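PDB 4UPK: phosphonate monoester hydrolase from Ruegeria pomeroyi, which is an enzyme of the sulfatase family, within the alkaline phosphatase clan, with an alpha/beta fold built round a large mixed beta-sheet. Local coordinates for residues Asp42-Asp47 with His369-Ile374; His75-Asn80 with Thr389-Leu394; Gly92-Asn97 with Tyr430-Leu435; Val363-Tyr368 with Ile461-Arg466. All blocks are in the same frame, centred on the assembly; numbering follows the deposited sequence.

Contact 1 (Asp42-Asp47 with His369-Ile374); sequences DQLRAD and HTPLII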
loop_
_atom_site.group_PDB
_atom_site.type_symbol
_atom_site.label_atom_id
_atom_site.label_comp_id
_atom_site.label_asym_id
_atom_site.label_seq_id
_atom_site.Cartn_x
_atom_site.Cartn_y
_atom_site.Cartn_z
ATOM N N ASP A 42 11.090 -28.085 17.495
ATOM C CA ASP A 42 9.672 -28.130 17.813
ATOM C C ASP A 42 9.440 -29.219 18.896
ATOM O O ASP A 42 9.981 -30.342 18.794
ATOM C CB ASP A 42 8.849 -28.451 16.552
ATOM C CG ASP A 42 7.477 -27.808 16.463
ATOM O OD1 ASP A 42 6.599 -28.177 17.265
ATOM O OD2 ASP A 42 7.262 -26.977 15.545
ATOM N N GLN A 43 8.672 -28.849 19.949
ATOM C CA GLN A 43 8.168 -29.701 21.034
ATOM C C GLN A 43 9.153 -30.300 22.034
ATOM O O GLN A 43 8.740 -31.173 22.788
ATOM C CB GLN A 43 7.190 -30.760 20.475
ATOM C CG GLN A 43 5.811 -30.735 21.100
ATOM C CD GLN A 43 4.700 -31.138 20.153
ATOM O OE1 GLN A 43 4.152 -32.234 20.229
ATOM N NE2 GLN A 43 4.316 -30.249 19.254
ATOM N N LEU A 44 10.421 -29.831 22.089
ATOM C CA LEU A 44 11.411 -30.327 23.063
ATOM C C LEU A 44 11.198 -29.746 24.482
ATOM O O LEU A 44 11.239 -28.525 24.663
ATOM C CB LEU A 44 12.875 -30.163 22.577
ATOM C CG LEU A 44 13.994 -30.874 23.411
ATOM C CD1 LEU A 44 13.872 -32.380 23.377
ATOM C CD2 LEU A 44 15.388 -30.434 22.979
ATOM N N ARG A 45 10.943 -30.628 25.477
ATOM C CA ARG A 45 10.707 -30.223 26.872
ATOM C C ARG A 45 11.978 -29.696 27.497
ATOM O O ARG A 45 13.055 -30.206 27.189
ATOM C CB ARG A 45 10.204 -31.411 27.714
ATOM C CG ARG A 45 8.756 -31.798 27.467
ATOM C CD ARG A 45 8.445 -33.165 28.045
ATOM N NE ARG A 45 8.504 -33.173 29.506
ATOM C CZ ARG A 45 7.465 -33.387 30.309
ATOM N NH1 ARG A 45 6.258 -33.598 29.805
ATOM N NH2 ARG A 45 7.628 -33.390 31.626
ATOM N N ALA A 46 11.856 -28.684 28.381
ATOM C CA ALA A 46 12.978 -28.119 29.131
ATOM C C ALA A 46 13.632 -29.198 30.032
ATOM O O ALA A 46 14.861 -29.244 30.115
ATOM C CB ALA A 46 12.509 -26.948 29.982
ATOM N N ASP A 47 12.811 -30.079 30.656
ATOM C CA ASP A 47 13.285 -31.140 31.556
ATOM C C ASP A 47 14.094 -32.276 30.909
ATOM O O ASP A 47 14.677 -33.085 31.622
ATOM C CB ASP A 47 12.176 -31.642 32.510
ATOM C CG ASP A 47 11.032 -32.454 31.911
ATOM O OD1 ASP A 47 11.016 -32.649 30.671
ATOM O OD2 ASP A 47 10.163 -32.900 32.682
ATOM N N HIS A 369 7.299 -24.528 29.317
ATOM C CA HIS A 369 8.698 -24.533 29.764
ATOM C C HIS A 369 9.611 -25.113 28.647
ATOM O O HIS A 369 9.475 -26.274 28.237
ATOM C CB HIS A 369 8.860 -25.297 31.094
ATOM C CG HIS A 369 10.119 -24.963 31.837
ATOM N ND1 HIS A 369 10.498 -25.668 32.966
ATOM C CD2 HIS A 369 11.041 -24.001 31.599
ATOM C CE1 HIS A 369 11.624 -25.111 33.379
ATOM N NE2 HIS A 369 11.992 -24.108 32.584
ATOM N N THR A 370 10.467 -24.257 28.095
ATOM C CA THR A 370 11.328 -24.610 26.962
ATOM C C THR A 370 12.800 -24.327 27.209
ATOM O O THR A 370 13.126 -23.376 27.918
ATOM C CB THR A 370 10.825 -23.955 25.670
ATOM O OG1 THR A 370 10.471 -22.595 25.924
ATOM C CG2 THR A 370 9.639 -24.656 25.112
ATOM N N PRO A 371 13.710 -25.151 26.634
ATOM C CA PRO A 371 15.135 -24.870 26.810
ATOM C C PRO A 371 15.556 -23.638 26.002
ATOM O O PRO A 371 14.935 -23.315 24.990
ATOM C CB PRO A 371 15.815 -26.146 26.304
ATOM C CG PRO A 371 14.860 -26.706 25.281
ATOM C CD PRO A 371 13.485 -26.338 25.773
ATOM N N LEU A 372 16.594 -22.931 26.479
ATOM C CA LEU A 372 17.152 -21.759 25.839
ATOM C C LEU A 372 18.651 -21.657 26.107
ATOM O O LEU A 372 19.076 -21.565 27.260
ATOM C CB LEU A 372 16.417 -20.431 26.198
ATOM C CG LEU A 372 17.016 -19.139 25.587
ATOM C CD1 LEU A 372 16.969 -19.141 24.065
ATOM C CD2 LEU A 372 16.324 -17.926 26.095
ATOM N N ILE A 373 19.444 -21.697 25.022
ATOM C CA ILE A 373 20.894 -21.586 25.078
ATOM C C ILE A 373 21.257 -20.466 24.142
ATOM O O ILE A 373 20.829 -20.453 22.981
ATOM C CB ILE A 373 21.684 -22.901 24.726
ATOM C CG1 ILE A 373 21.166 -24.151 25.508
ATOM C CG2 ILE A 373 23.202 -22.703 24.941
ATOM C CD1 ILE A 373 21.505 -25.528 24.860
ATOM N N ILE A 374 22.041 -19.508 24.649
ATOM C CA ILE A 374 22.509 -18.409 23.837
ATOM C C ILE A 374 24.018 -18.303 23.951
ATOM O O ILE A 374 24.553 -18.151 25.050
ATOM C CB ILE A 374 21.776 -17.054 24.108
ATOM C CG1 ILE A 374 20.236 -17.176 23.857
ATOM C CG2 ILE A 374 22.414 -15.910 23.274
ATOM C CD1 ILE A 374 19.380 -15.893 24.180
HETATM O O HOH W 1 8.445 -28.513 28.894
#
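The methyl group of Ala46 rests on one face of the His369 imidazole, CB lying 3.6 Å from the ring centroid and only 10° off the ring normal, a CH-pi contact. His369 reaches this place because its CG is anti to the backbone N (chi1 -160°). The two backbones meet as well: Ala46 N gives a weak hydrogen bond of 3.4 Å to His369 O. That carbonyl has a shorter partner in water 1, whose oxygen donates to His369 O at 2.6 Å and accepts only weakly from Ala46 N. Alongside, the Pro371 ring turns its edge carbon CD to Leu44 O (3.3 Å), while the Leu44 side chain packs loosely on Pro371 CG.

Farther out, Arg45 grips the Asp47 carboxylate side-on, NE to OD1 and NH2 to OD2, with both bonds nearly straight. Asp354 is a second acidic partner of Arg45. The imidazole is fixed by a hydrogen bond from NE2 to Arg73 O and by stacking with Tyr76. A small methyl therefore suits position 46: it is small enough to sit directly over the ring, and the direct polar link is weak, so apolar packing and the water carry much of the join.

Contact 2 (His75-Asn80 with Thr389-Leu394); sequences HYSVTN and TESIDL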
loop_
_atom_site.group_PDB
_atom_site.type_symbol
_atom_site.label_atom_id
_atom_site.label_comp_id
_atom_site.label_asym_id
_atom_site.label_seq_id
_atom_site.Cartn_x
_atom_site.Cartn_y
_atom_site.Cartn_z
ATOM N N HIS A 75 12.572 -20.277 31.307
ATOM C CA HIS A 75 12.133 -19.810 29.997
ATOM C C HIS A 75 10.817 -20.450 29.574
ATOM O O HIS A 75 10.696 -21.677 29.524
ATOM C CB HIS A 75 13.226 -20.029 28.945
ATOM C CG HIS A 75 12.951 -19.344 27.647
ATOM N ND1 HIS A 75 13.066 -17.970 27.519
ATOM C CD2 HIS A 75 12.550 -19.859 26.466
ATOM C CE1 HIS A 75 12.753 -17.698 26.263
ATOM N NE2 HIS A 75 12.427 -18.798 25.592
ATOM N N TYR A 76 9.825 -19.599 29.254
ATOM C CA TYR A 76 8.483 -20.050 28.915
ATOM C C TYR A 76 7.963 -19.469 27.634
ATOM O O TYR A 76 8.181 -18.298 27.350
ATOM C CB TYR A 76 7.510 -19.724 30.079
ATOM C CG TYR A 76 7.813 -20.487 31.348
ATOM C CD1 TYR A 76 8.792 -20.046 32.236
ATOM C CD2 TYR A 76 7.137 -21.663 31.661
ATOM C CE1 TYR A 76 9.160 -20.806 33.350
ATOM C CE2 TYR A 76 7.464 -22.403 32.804
ATOM C CZ TYR A 76 8.476 -21.963 33.645
ATOM O OH TYR A 76 8.819 -22.656 34.786
ATOM N N SER A 77 7.240 -20.297 26.863
ATOM C CA SER A 77 6.541 -19.856 25.656
ATOM C C SER A 77 5.392 -18.921 26.145
ATOM O O SER A 77 4.778 -19.228 27.168
ATOM C CB SER A 77 5.966 -21.062 24.919
ATOM O OG SER A 77 5.274 -20.621 23.766
ATOM N N VAL A 78 5.139 -17.780 25.471
ATOM C CA VAL A 78 4.077 -16.849 25.878
ATOM C C VAL A 78 2.724 -17.245 25.302
ATOM O O VAL A 78 1.695 -16.658 25.653
ATOM C CB VAL A 78 4.400 -15.345 25.646
ATOM C CG1 VAL A 78 5.765 -14.978 26.201
ATOM C CG2 VAL A 78 4.281 -14.955 24.168
ATOM N N THR A 79 2.716 -18.227 24.403
ATOM C CA THR A 79 1.469 -18.699 23.810
ATOM C C THR A 79 1.593 -20.063 23.211
ATOM O O THR A 79 2.696 -20.561 23.062
ATOM C CB THR A 79 0.768 -17.649 22.917
ATOM O OG1 THR A 79 -0.550 -18.100 22.605
ATOM C CG2 THR A 79 1.537 -17.340 21.670
ATOM N N ASN A 80 0.452 -20.647 22.848
ATOM C CA ASN A 80 0.353 -21.959 22.244
ATOM C C ASN A 80 -0.913 -22.060 21.352
ATOM O O ASN A 80 -1.888 -21.304 21.564
ATOM C CB ASN A 80 0.328 -23.028 23.340
ATOM C CG ASN A 80 1.624 -23.758 23.488
ATOM O OD1 ASN A 80 2.192 -24.228 22.513
ATOM N ND2 ASN A 80 2.073 -23.945 24.712
ATOM N N THR A 389 12.251 -15.696 31.939
ATOM C CA THR A 389 12.455 -15.220 30.571
ATOM C C THR A 389 11.299 -15.726 29.731
ATOM O O THR A 389 10.661 -16.722 30.084
ATOM C CB THR A 389 13.881 -15.514 30.027
ATOM O OG1 THR A 389 14.109 -16.916 29.985
ATOM C CG2 THR A 389 14.993 -14.826 30.842
ATOM N N GLU A 390 10.986 -14.992 28.654
ATOM C CA GLU A 390 9.867 -15.286 27.775
ATOM C C GLU A 390 10.318 -15.421 26.339
ATOM O O GLU A 390 11.331 -14.848 25.956
ATOM C CB GLU A 390 8.798 -14.195 27.923
ATOM C CG GLU A 390 8.068 -14.263 29.254
ATOM C CD GLU A 390 7.042 -13.192 29.507
ATOM O OE1 GLU A 390 6.952 -12.269 28.674
ATOM O OE2 GLU A 390 6.332 -13.266 30.535
ATOM N N SER A 391 9.546 -16.180 25.538
ATOM C CA SER A 391 9.842 -16.457 24.127
ATOM C C SER A 391 9.952 -15.183 23.274
ATOM O O SER A 391 10.663 -15.165 22.268
ATOM C CB SER A 391 8.803 -17.421 23.557
ATOM O OG SER A 391 7.501 -16.867 23.645
ATOM N N ILE A 392 9.252 -14.111 23.702
ATOM C CA ILE A 392 9.222 -12.794 23.060
ATOM C C ILE A 392 10.521 -12.000 23.250
ATOM O O ILE A 392 10.716 -10.996 22.580
ATOM C CB ILE A 392 7.969 -12.003 23.517
ATOM C CG1 ILE A 392 7.954 -11.793 25.056
ATOM C CG2 ILE A 392 6.700 -12.679 23.000
ATOM C CD1 ILE A 392 7.036 -10.698 25.534
ATOM N N ASP A 393 11.414 -12.471 24.149
ATOM C CA ASP A 393 12.715 -11.859 24.440
ATOM C C ASP A 393 13.796 -12.214 23.410
ATOM O O ASP A 393 14.875 -11.630 23.434
ATOM C CB ASP A 393 13.196 -12.285 25.841
ATOM C CG ASP A 393 12.319 -11.868 27.002
ATOM O OD1 ASP A 393 11.464 -10.951 26.817
ATOM O OD2 ASP A 393 12.483 -12.442 28.096
ATOM N N LEU A 394 13.513 -13.162 22.507
ATOM C CA LEU A 394 14.504 -13.612 21.528
ATOM C C LEU A 394 14.753 -12.616 20.391
ATOM O O LEU A 394 15.903 -12.239 20.161
ATOM C CB LEU A 394 14.162 -15.025 21.039
ATOM C CG LEU A 394 14.714 -16.213 21.849
ATOM C CD1 LEU A 394 14.286 -16.186 23.300
ATOM C CD2 LEU A 394 14.235 -17.510 21.257
HETATM O O HOH W 2 6.023 -18.281 21.928
#
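His75 and Thr389 lie side by side as parallel strand partners, their side chains on the same face of the sheet. The His75 side chain starts with CB 3.4 Å from Thr389 OG1. With chi1 at -169° the ring swings away from its own N and across toward the neighbouring strand. ND1 then makes a hydrogen bond with Thr389 OG1 (2.9 Å), the hydroxyl lying at the ring edge, near its plane. CE1 comes to 3.2 Å from Glu390 O and meets Leu394 CD1 at 3.7 Å, and NE2 at the far end lies beside Ser391 CA. A flat ring with a polar edge suits this slot, serving a hydroxyl and a leucine methyl at once.

The backbone ladder runs from Tyr76 N to Thr389 O and from Ser391 N to Tyr76 O (3.1 Å). Where the strands end, Ser391 OG accepts from Val78 N (3.1 Å) and shares water 2 with Ser77 OG, which is also hydrogen-bonded to Ser85. Beyond it the branched side chains of Val78 and Ile392 cross at about a right angle, CG2 to CG2 at 3.5 Å.

Strand 70-76 pairs in parallel with strand 388-390 and antiparallel with strand 372-375. Helix 82-91 packs on Val78 and Ser391, strand 340-346 touches His75 and Leu394, and strand 431-436 meets Tyr76 and Glu390.

Contact 3 (Gly92-Asn97 with Tyr430-Leu435); sequences GQYAMN and YSFSEL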
loop_
_atom_site.group_PDB
_atom_site.type_symbol
_atom_site.label_atom_id
_atom_site.label_comp_id
_atom_site.label_asym_id
_atom_site.label_seq_id
_atom_site.Cartn_x
_atom_site.Cartn_y
_atom_site.Cartn_z
ATOM N N GLY A 92 8.125 -10.934 18.578
ATOM C CA GLY A 92 8.510 -10.366 19.869
ATOM C C GLY A 92 7.344 -9.779 20.653
ATOM O O GLY A 92 7.554 -9.040 21.622
ATOM N N GLN A 93 6.096 -10.140 20.262
ATOM C CA GLN A 93 4.858 -9.650 20.884
ATOM C C GLN A 93 4.055 -10.768 21.529
ATOM O O GLN A 93 4.087 -11.903 21.061
ATOM C CB GLN A 93 3.939 -8.989 19.832
ATOM C CG GLN A 93 4.545 -7.860 19.028
ATOM C CD GLN A 93 3.559 -7.255 18.058
ATOM O OE1 GLN A 93 2.342 -7.369 18.193
ATOM N NE2 GLN A 93 4.063 -6.536 17.085
ATOM N N TYR A 94 3.261 -10.421 22.544
ATOM C CA TYR A 94 2.318 -11.336 23.179
ATOM C C TYR A 94 1.188 -11.600 22.151
ATOM O O TYR A 94 0.946 -10.759 21.294
ATOM C CB TYR A 94 1.721 -10.696 24.449
ATOM C CG TYR A 94 2.697 -10.569 25.599
ATOM C CD1 TYR A 94 3.147 -11.693 26.286
ATOM C CD2 TYR A 94 3.088 -9.318 26.073
ATOM C CE1 TYR A 94 4.008 -11.578 27.375
ATOM C CE2 TYR A 94 3.974 -9.191 27.141
ATOM C CZ TYR A 94 4.429 -10.323 27.795
ATOM O OH TYR A 94 5.326 -10.190 28.830
ATOM N N ALA A 95 0.535 -12.761 22.227
ATOM C CA ALA A 95 -0.584 -13.141 21.374
ATOM C C ALA A 95 -1.712 -12.103 21.471
ATOM O O ALA A 95 -2.425 -11.941 20.485
ATOM C CB ALA A 95 -1.097 -14.527 21.767
ATOM N N MET A 96 -1.878 -11.398 22.652
ATOM C CA MET A 96 -2.893 -10.343 22.857
ATOM C C MET A 96 -2.630 -9.143 21.951
ATOM O O MET A 96 -3.539 -8.393 21.639
ATOM C CB MET A 96 -3.062 -9.931 24.348
ATOM C CG MET A 96 -1.812 -9.394 25.030
ATOM S SD MET A 96 -2.087 -9.152 26.804
ATOM C CE MET A 96 -0.463 -8.644 27.298
ATOM N N ASN A 97 -1.389 -9.007 21.495
ATOM C CA ASN A 97 -0.964 -7.949 20.602
ATOM C C ASN A 97 -0.863 -8.394 19.133
ATOM O O ASN A 97 -1.438 -7.723 18.252
ATOM C CB ASN A 97 0.330 -7.313 21.118
ATOM C CG ASN A 97 0.087 -6.513 22.376
ATOM O OD1 ASN A 97 -1.001 -5.988 22.600
ATOM N ND2 ASN A 97 1.076 -6.413 23.233
ATOM N N TYR A 430 7.661 -12.379 37.146
ATOM C CA TYR A 430 6.671 -13.385 36.795
ATOM C C TYR A 430 6.709 -13.567 35.279
ATOM O O TYR A 430 7.166 -12.676 34.571
ATOM C CB TYR A 430 5.248 -12.938 37.240
ATOM C CG TYR A 430 4.750 -11.691 36.553
ATOM C CD1 TYR A 430 4.130 -11.757 35.307
ATOM C CD2 TYR A 430 4.932 -10.438 37.125
ATOM C CE1 TYR A 430 3.707 -10.604 34.647
ATOM C CE2 TYR A 430 4.508 -9.280 36.480
ATOM C CZ TYR A 430 3.891 -9.365 35.241
ATOM O OH TYR A 430 3.499 -8.207 34.604
ATOM N N SER A 431 6.193 -14.690 34.778
ATOM C CA SER A 431 6.077 -14.922 33.338
ATOM C C SER A 431 4.588 -15.002 32.976
ATOM O O SER A 431 3.725 -15.240 33.829
ATOM C CB SER A 431 6.867 -16.156 32.892
ATOM O OG SER A 431 6.307 -17.348 33.418
ATOM N N PHE A 432 4.285 -14.735 31.722
ATOM C CA PHE A 432 2.916 -14.678 31.252
ATOM C C PHE A 432 2.709 -15.492 29.947
ATOM O O PHE A 432 3.449 -15.313 28.969
ATOM C CB PHE A 432 2.544 -13.185 31.058
ATOM C CG PHE A 432 1.149 -12.918 30.569
ATOM C CD1 PHE A 432 0.090 -12.810 31.466
ATOM C CD2 PHE A 432 0.897 -12.725 29.217
ATOM C CE1 PHE A 432 -1.191 -12.525 31.019
ATOM C CE2 PHE A 432 -0.379 -12.435 28.772
ATOM C CZ PHE A 432 -1.420 -12.356 29.672
ATOM N N SER A 433 1.677 -16.336 29.930
ATOM C CA SER A 433 1.311 -17.139 28.758
ATOM C C SER A 433 -0.173 -17.015 28.445
ATOM O O SER A 433 -0.962 -16.726 29.325
ATOM C CB SER A 433 1.690 -18.613 28.944
ATOM O OG SER A 433 3.076 -18.737 29.200
ATOM N N GLU A 434 -0.544 -17.230 27.191
ATOM C CA GLU A 434 -1.920 -17.167 26.717
ATOM C C GLU A 434 -2.273 -18.389 25.860
ATOM O O GLU A 434 -1.405 -19.000 25.227
ATOM C CB GLU A 434 -2.160 -15.892 25.890
ATOM C CG GLU A 434 -2.134 -14.602 26.679
ATOM C CD GLU A 434 -2.390 -13.388 25.813
ATOM O OE1 GLU A 434 -3.573 -13.092 25.533
ATOM O OE2 GLU A 434 -1.406 -12.826 25.287
ATOM N N LEU A 435 -3.566 -18.714 25.811
ATOM C CA LEU A 435 -4.079 -19.812 24.992
ATOM C C LEU A 435 -5.454 -19.408 24.518
ATOM O O LEU A 435 -6.069 -18.527 25.108
ATOM C CB LEU A 435 -4.131 -21.127 25.826
ATOM C CG LEU A 435 -4.331 -22.456 25.076
ATOM C CD1 LEU A 435 -3.050 -22.911 24.385
ATOM C CD2 LEU A 435 -4.788 -23.554 26.040
HETATM O O HOH W 3 1.158 -14.012 24.980
#
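Ala95 and Glu434 mark the nearest approach of the backbones, CA to CA 6.8 Å, so side chains of strand 431-436 reach across to the start of helix 95-98, to its side chains and its backbone amides. Glu434 reaches across in an extended chain, and its OE2 accepts a hydrogen bond from Met96 N at 3.0 Å, on the syn side and 18° out of the carboxylate plane. The bond is bent, at 136°. OE2 also takes a bond from water 3 (2.8 Å), which in turn accepts from Ala95 N, so one oxygen serves two amides at the helix start, one of them through the water.

Next to this, Phe432 and Tyr94 form a T-shaped pair: the edge of Phe432 points at the Tyr94 face, with centroids 5.5 Å apart and planes at 88°. Met96 adds a Met-aromatic contact, SD lying obliquely 5.2 Å from the Phe432 centroid. The phenol hydroxyl of Tyr94, the N-cap residue, bonds to Glu390, and Met96 also packs on Met517 of the second subunit.

A glutamate is long enough to bridge the gap, and its buried carboxylate meets the amides that a helix leaves unbonded at its N-terminus. Those N-H groups would probably favour the charged form, while the aromatic pair and Met96 supply the apolar part.

Contact 4 (Val363-Tyr368 with Ile461-Arg466); sequences VYDAAY and ILRDAR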
loop_
_atom_site.group_PDB
_atom_site.type_symbol
_atom_site.label_atom_id
_atom_site.label_comp_id
_atom_site.label_asym_id
_atom_site.label_seq_id
_atom_site.Cartn_x
_atom_site.Cartn_y
_atom_site.Cartn_z
ATOM N N VAL A 363 -2.747 -25.822 30.315
ATOM C CA VAL A 363 -2.254 -24.713 31.145
ATOM C C VAL A 363 -1.059 -25.098 32.035
ATOM O O VAL A 363 -0.523 -24.225 32.720
ATOM C CB VAL A 363 -3.405 -24.046 31.956
ATOM C CG1 VAL A 363 -4.475 -23.480 31.026
ATOM C CG2 VAL A 363 -4.019 -25.019 32.969
ATOM N N TYR A 364 -0.659 -26.392 32.045
ATOM C CA TYR A 364 0.481 -26.834 32.852
ATOM C C TYR A 364 1.807 -26.440 32.219
ATOM O O TYR A 364 1.913 -26.384 30.984
ATOM C CB TYR A 364 0.425 -28.346 33.189
ATOM C CG TYR A 364 -0.743 -28.735 34.066
ATOM C CD1 TYR A 364 -0.983 -28.078 35.279
ATOM C CD2 TYR A 364 -1.606 -29.766 33.695
ATOM C CE1 TYR A 364 -2.053 -28.438 36.095
ATOM C CE2 TYR A 364 -2.666 -30.150 34.518
ATOM C CZ TYR A 364 -2.884 -29.483 35.718
ATOM O OH TYR A 364 -3.946 -29.835 36.520
ATOM N N ASP A 365 2.809 -26.161 33.079
ATOM C CA ASP A 365 4.151 -25.704 32.720
ATOM C C ASP A 365 4.874 -26.519 31.654
ATOM O O ASP A 365 5.528 -25.921 30.798
ATOM C CB ASP A 365 5.034 -25.498 33.973
ATOM C CG ASP A 365 4.634 -24.308 34.845
ATOM O OD1 ASP A 365 3.816 -23.462 34.382
ATOM O OD2 ASP A 365 5.159 -24.196 35.966
ATOM N N ALA A 366 4.738 -27.870 31.679
ATOM C CA ALA A 366 5.380 -28.765 30.707
ATOM C C ALA A 366 5.040 -28.411 29.239
ATOM O O ALA A 366 5.860 -28.640 28.357
ATOM C CB ALA A 366 5.055 -30.227 31.023
ATOM N N ALA A 367 3.873 -27.775 29.008
ATOM C CA ALA A 367 3.433 -27.332 27.677
ATOM C C ALA A 367 4.132 -26.027 27.209
ATOM O O ALA A 367 4.081 -25.720 26.017
ATOM C CB ALA A 367 1.920 -27.148 27.669
ATOM N N TYR A 368 4.782 -25.272 28.139
ATOM C CA TYR A 368 5.391 -23.953 27.894
ATOM C C TYR A 368 6.852 -23.860 28.236
ATOM O O TYR A 368 7.554 -23.127 27.553
ATOM C CB TYR A 368 4.630 -22.813 28.639
ATOM C CG TYR A 368 3.154 -22.772 28.331
ATOM C CD1 TYR A 368 2.254 -23.556 29.043
ATOM C CD2 TYR A 368 2.645 -21.920 27.349
ATOM C CE1 TYR A 368 0.894 -23.557 28.739
ATOM C CE2 TYR A 368 1.282 -21.899 27.047
ATOM C CZ TYR A 368 0.412 -22.732 27.741
ATOM O OH TYR A 368 -0.936 -22.756 27.473
ATOM N N ILE A 461 -2.212 -17.230 31.785
ATOM C CA ILE A 461 -1.417 -17.869 32.854
ATOM C C ILE A 461 -0.376 -16.863 33.396
ATOM O O ILE A 461 0.336 -16.245 32.609
ATOM C CB ILE A 461 -0.730 -19.187 32.356
ATOM C CG1 ILE A 461 -1.740 -20.191 31.705
ATOM C CG2 ILE A 461 0.108 -19.858 33.468
ATOM C CD1 ILE A 461 -1.213 -20.983 30.549
ATOM N N LEU A 462 -0.288 -16.708 34.727
ATOM C CA LEU A 462 0.715 -15.858 35.368
ATOM C C LEU A 462 1.540 -16.716 36.336
ATOM O O LEU A 462 0.986 -17.268 37.275
ATOM C CB LEU A 462 0.098 -14.617 36.076
ATOM C CG LEU A 462 1.112 -13.576 36.580
ATOM C CD1 LEU A 462 0.655 -12.174 36.267
ATOM C CD2 LEU A 462 1.381 -13.728 38.078
ATOM N N ARG A 463 2.847 -16.833 36.094
ATOM C CA ARG A 463 3.747 -17.636 36.921
ATOM C C ARG A 463 4.538 -16.742 37.829
ATOM O O ARG A 463 5.467 -16.073 37.397
ATOM C CB ARG A 463 4.679 -18.528 36.086
ATOM C CG ARG A 463 3.936 -19.514 35.196
ATOM C CD ARG A 463 4.862 -20.230 34.264
ATOM N NE ARG A 463 4.112 -20.859 33.180
ATOM C CZ ARG A 463 3.866 -20.287 32.007
ATOM N NH1 ARG A 463 4.347 -19.078 31.735
ATOM N NH2 ARG A 463 3.145 -20.923 31.091
ATOM N N ASP A 464 4.137 -16.714 39.088
ATOM C CA ASP A 464 4.756 -15.969 40.166
ATOM C C ASP A 464 5.766 -16.938 40.826
ATOM O O ASP A 464 5.729 -18.143 40.549
ATOM C CB ASP A 464 3.604 -15.522 41.103
ATOM C CG ASP A 464 3.947 -15.024 42.478
ATOM O OD1 ASP A 464 4.491 -13.914 42.583
ATOM O OD2 ASP A 464 3.592 -15.703 43.451
ATOM N N ALA A 465 6.683 -16.419 41.656
ATOM C CA ALA A 465 7.698 -17.225 42.362
ATOM C C ALA A 465 7.087 -18.396 43.187
ATOM O O ALA A 465 7.677 -19.481 43.266
ATOM C CB ALA A 465 8.531 -16.328 43.267
ATOM N N ARG A 466 5.894 -18.155 43.780
ATOM C CA ARG A 466 5.151 -19.110 44.589
ATOM C C ARG A 466 3.903 -19.686 43.868
ATOM O O ARG A 466 3.660 -20.887 43.923
ATOM C CB ARG A 466 4.741 -18.462 45.926
ATOM C CG ARG A 466 3.981 -19.429 46.826
ATOM C CD ARG A 466 3.651 -18.860 48.164
ATOM N NE ARG A 466 2.747 -19.761 48.868
ATOM C CZ ARG A 466 1.943 -19.396 49.855
ATOM N NH1 ARG A 466 1.918 -18.140 50.269
ATOM N NH2 ARG A 466 1.140 -20.279 50.419
HETATM O O HOH W 4 1.870 -22.935 32.640
#
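A salt bridge between Asp365 and Arg463, flanked by apolar packing, ties the loop linking strands 340-346 and 372-375 to strand 458-463 of the four-stranded antiparallel sheet. Arg463 is extended from CG to NE and slides past Asp365 in the opposite direction, so NE meets OD1 at 2.9 Å. The oxygen lies nearly in the guanidinium plane, yet NE approaches from 45° above the carboxylate plane; the N-H...O angle is 148°. Water 4 links the same groups, donating to Asp365 OD1 (2.7 Å) and to Val363 O while accepting from Arg463 NH2 (2.8 Å).

The same NH2 nitrogen comes obliquely to Tyr368 CG, at 3.3 Å, with ring and guanidinium planes 48° apart. Ile461 CD1 touches two loop residues, 3.6 Å from Tyr368 OH and 4.0 Å from Val363 CB. From within its own strand Ile461 also places CG2 over the rim of one guanidinium face. Tyr368 OH is bonded to Thr362 O, which fixes the end of the ring.

Arg463 also uses NH1 for Ser431 and Ser433 of the adjacent strand. Arginine suits the place because it can spread its donors over a carboxylate, a water and two hydroxyls. The buried positive charge is thus probably well compensated, and the single-oxygen grip leaves the water to complete the pairing.

How the contacts relate
Strand 70-76 and its continuation relate all four contacts. Contacts 1 and 2 share the large mixed sheet, centres about 11 Å apart, where Thr370 N meets His75 O at 3.0 Å. Contact 2 abuts contact 3, centres about 8 Å apart, through Ser77 O and Ser433 OG (2.7 Å). It also meets contact 4 through Ser77 N and Tyr368 O. Contacts 3 and 4 lie on neighbouring strands of the smaller antiparallel sheet, joined by Ser433 O and Ile461 N; contacts 1 and 3 do not touch. Just after Asn80 comes the Cys-x-Pro-Ser-Arg signature of sulfatases, so contact 2 probably leads into the active-site region.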